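Local coordinates for protein CG5036 (Drosophila melanogaster, PDB 4IGU) that probably binds G-protein alpha subunits through its RGS domain, speeding their GTP hydrolysis and restraining GDP release, at residues Gln40-Leu43 with Arg44-Ser48. Residues are numbered along the deposited sequence; the frame is centred on the assembly and turned at random.
Sequences QNFL and RSEFS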
ATOM      1  N   GLN A  40      -0.924  -3.553   6.876  1.00 18.24           N
ATOM      2  CA  GLN A  40      -2.043  -2.608   6.870  1.00 19.23           C
ATOM      3  C   GLN A  40      -2.592  -2.375   8.282  1.00 23.79           C
ATOM      4  O   GLN A  40      -2.980  -1.251   8.622  1.00 26.11           O
ATOM      5  CB  GLN A  40      -3.171  -3.082   5.944  1.00 19.89           C
ATOM      6  CG  GLN A  40      -4.314  -2.073   5.786  1.00 23.93           C
ATOM      7  CD  GLN A  40      -5.477  -2.610   4.956  1.00 24.42           C
ATOM      8  OE1 GLN A  40      -6.634  -2.287   5.217  1.00 24.94           O
ATOM      9  NE2 GLN A  40      -5.172  -3.433   3.959  1.00 19.47           N
ATOM     10  N   ASN A  41      -2.633  -3.426   9.104  1.00 21.40           N
ATOM     11  CA  ASN A  41      -3.082  -3.269  10.493  1.00 21.30           C
ATOM     12  C   ASN A  41      -2.144  -2.371  11.277  1.00 23.14           C
ATOM     13  O   ASN A  41      -2.571  -1.542  12.080  1.00 28.58           O
ATOM     14  CB  ASN A  41      -3.224  -4.625  11.195  1.00 29.80           C
ATOM     15  CG  ASN A  41      -4.461  -5.390  10.750  1.00 37.52           C
ATOM     16  OD1 ASN A  41      -5.385  -4.818  10.170  1.00 42.10           O
ATOM     17  ND2 ASN A  41      -4.490  -6.692  11.033  1.00 41.98           N
ATOM     18  N   PHE A  42      -0.854  -2.530  11.029  1.00 24.91           N
ATOM     19  CA  PHE A  42       0.134  -1.685  11.665  1.00 21.84           C
ATOM     20  C   PHE A  42       0.001  -0.238  11.212  1.00 25.46           C
ATOM     21  O   PHE A  42       0.118   0.681  12.020  1.00 21.12           O
ATOM     22  CB  PHE A  42       1.546  -2.189  11.367  1.00 15.21           C
ATOM     23  CG  PHE A  42       2.618  -1.270  11.863  1.00 22.99           C
ATOM     24  CD1 PHE A  42       2.868  -1.154  13.227  1.00 26.64           C
ATOM     25  CD2 PHE A  42       3.367  -0.509  10.976  1.00 23.21           C
ATOM     26  CE1 PHE A  42       3.853  -0.304  13.692  1.00 19.52           C
ATOM     27  CE2 PHE A  42       4.346   0.346  11.433  1.00 24.73           C
ATOM     28  CZ  PHE A  42       4.592   0.448  12.795  1.00 28.12           C
ATOM     29  N   LEU A  43      -0.226  -0.035   9.915  1.00 20.31           N
ATOM     30  CA  LEU A  43      -0.387   1.313   9.382  1.00 23.90           C
ATOM     31  C   LEU A  43      -1.624   1.986   9.959  1.00 19.00           C
ATOM     32  O   LEU A  43      -1.620   3.196  10.193  1.00 22.28           O
ATOM     33  CB  LEU A  43      -0.481   1.288   7.856  1.00 23.05           C
ATOM     34  CG  LEU A  43       0.800   0.898   7.130  1.00 22.20           C
ATOM     35  CD1 LEU A  43       0.541   0.748   5.638  1.00 17.03           C
ATOM     36  CD2 LEU A  43       1.860   1.955   7.393  1.00 20.73           C
ATOM     37  N   ARG A  44      -2.687   1.211  10.159  1.00 19.35           N
ATOM     38  CA  ARG A  44      -3.913   1.761  10.739  1.00 22.34           C
ATOM     39  C   ARG A  44      -3.600   2.293  12.137  1.00 28.87           C
ATOM     40  O   ARG A  44      -3.989   3.411  12.501  1.00 27.28           O
ATOM     41  CB  ARG A  44      -5.023   0.701  10.767  1.00 23.63           C
ATOM     42  CG  ARG A  44      -6.340   1.163  11.386  1.00 30.50           C
ATOM     43  CD  ARG A  44      -7.489   0.211  11.048  1.00 34.48           C
ATOM     44  NE  ARG A  44      -7.787   0.231   9.615  1.00 55.00           N
ATOM     45  CZ  ARG A  44      -7.396  -0.702   8.751  1.00 42.45           C
ATOM     46  NH1 ARG A  44      -6.697  -1.752   9.172  1.00 44.97           N
ATOM     47  NH2 ARG A  44      -7.709  -0.589   7.466  1.00 34.86           N
ATOM     48  N   SER A  45      -2.849   1.503  12.900  1.00 26.31           N
ATOM     49  CA  SER A  45      -2.414   1.898  14.235  1.00 30.25           C
ATOM     50  C   SER A  45      -1.590   3.183  14.171  1.00 30.09           C
ATOM     51  O   SER A  45      -1.437   3.887  15.167  1.00 31.72           O
ATOM     52  CB  SER A  45      -1.574   0.786  14.868  1.00 25.61           C
ATOM     53  OG  SER A  45      -0.203   0.951  14.532  1.00 28.60           O
ATOM     54  N   GLU A  46      -1.076   3.493  12.985  1.00 28.65           N
ATOM     55  CA  GLU A  46      -0.248   4.677  12.785  1.00 30.13           C
ATOM     56  C   GLU A  46      -0.970   5.794  12.028  1.00 23.11           C
ATOM     57  O   GLU A  46      -0.351   6.794  11.649  1.00 22.53           O
ATOM     58  CB  GLU A  46       1.016   4.285  12.020  1.00 28.84           C
ATOM     59  CG  GLU A  46       2.287   4.668  12.735  1.00 33.20           C
ATOM     60  CD  GLU A  46       3.524   4.148  12.049  1.00 28.43           C
ATOM     61  OE1 GLU A  46       3.545   4.108  10.797  1.00 40.05           O
ATOM     62  OE2 GLU A  46       4.477   3.786  12.771  1.00 29.92           O
ATOM     63  N   PHE A  47      -2.271   5.623  11.799  1.00 21.51           N
ATOM     64  CA  PHE A  47      -3.055   6.593  11.028  1.00 21.41           C
ATOM     65  C   PHE A  47      -2.459   6.882   9.647  1.00 24.27           C
ATOM     66  O   PHE A  47      -2.422   8.030   9.203  1.00 21.00           O
ATOM     67  CB  PHE A  47      -3.217   7.897  11.818  1.00 29.80           C
ATOM     68  CG  PHE A  47      -3.760   7.695  13.205  1.00 35.11           C
ATOM     69  CD1 PHE A  47      -5.126   7.590  13.419  1.00 42.19           C
ATOM     70  CD2 PHE A  47      -2.903   7.602  14.291  1.00 30.63           C
ATOM     71  CE1 PHE A  47      -5.632   7.399  14.697  1.00 43.40           C
ATOM     72  CE2 PHE A  47      -3.398   7.410  15.570  1.00 38.85           C
ATOM     73  CZ  PHE A  47      -4.765   7.306  15.772  1.00 41.36           C
ATOM     74  N   SER A  48      -1.990   5.842   8.966  1.00 21.78           N
ATOM     75  CA  SER A  48      -1.487   6.019   7.609  1.00 25.07           C
ATOM     76  C   SER A  48      -1.908   4.878   6.691  1.00 20.03           C
ATOM     77  O   SER A  48      -1.280   4.651   5.656  1.00 15.22           O
ATOM     78  CB  SER A  48       0.037   6.167   7.609  1.00 19.57           C
ATOM     79  OG  SER A  48       0.657   5.025   8.170  1.00 24.38           O
TER
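R44 turns its side chain back along helix 33-45 to meet Q40, one turn earlier. Its backbone N donates to Q40 O, the usual helical bond, while its side chain makes a second link: NH2 reaches Q40 OE1 at 3.0 Å, with a nearly straight N-H...O angle of 165°. OE1 lies at the guanidinium edge and receives the bond on an in-plane lone pair, although the amide and guanidinium planes are 56° apart. The bend of the arginine at chi3 (-66°) turns its end back to the extended glutamine. With alanine in place of Q40, NH2 would lose this acceptor and the guanidinium would probably be freer to turn. S45 N continues the helical pattern to N41 O, and its OG turns back onto F42 O at 2.5 Å, a short hydrogen bond. E46 N donates to L43 O, and its carboxylate lies obliquely against the F42 ring, OE2 lying 3.3 Å from CZ; R130 of helix 113-132 pairs with that oxygen in a salt bridge. F47 has positive phi and is the C' residue of a Schellman motif: its N bonds R44 O. S48 N completes the motif, meeting L43 O at 2.9 Å from the face of the carbonyl plane opposite to E46 N, and S48 OG packs 3.4 Å from L43 CD2. Backbone bonds thus close the C-terminus of this RGS-domain helix, while the charged guanidinium is held at its edge by a neutral amide oxygen, which positions it without neutralising its charge.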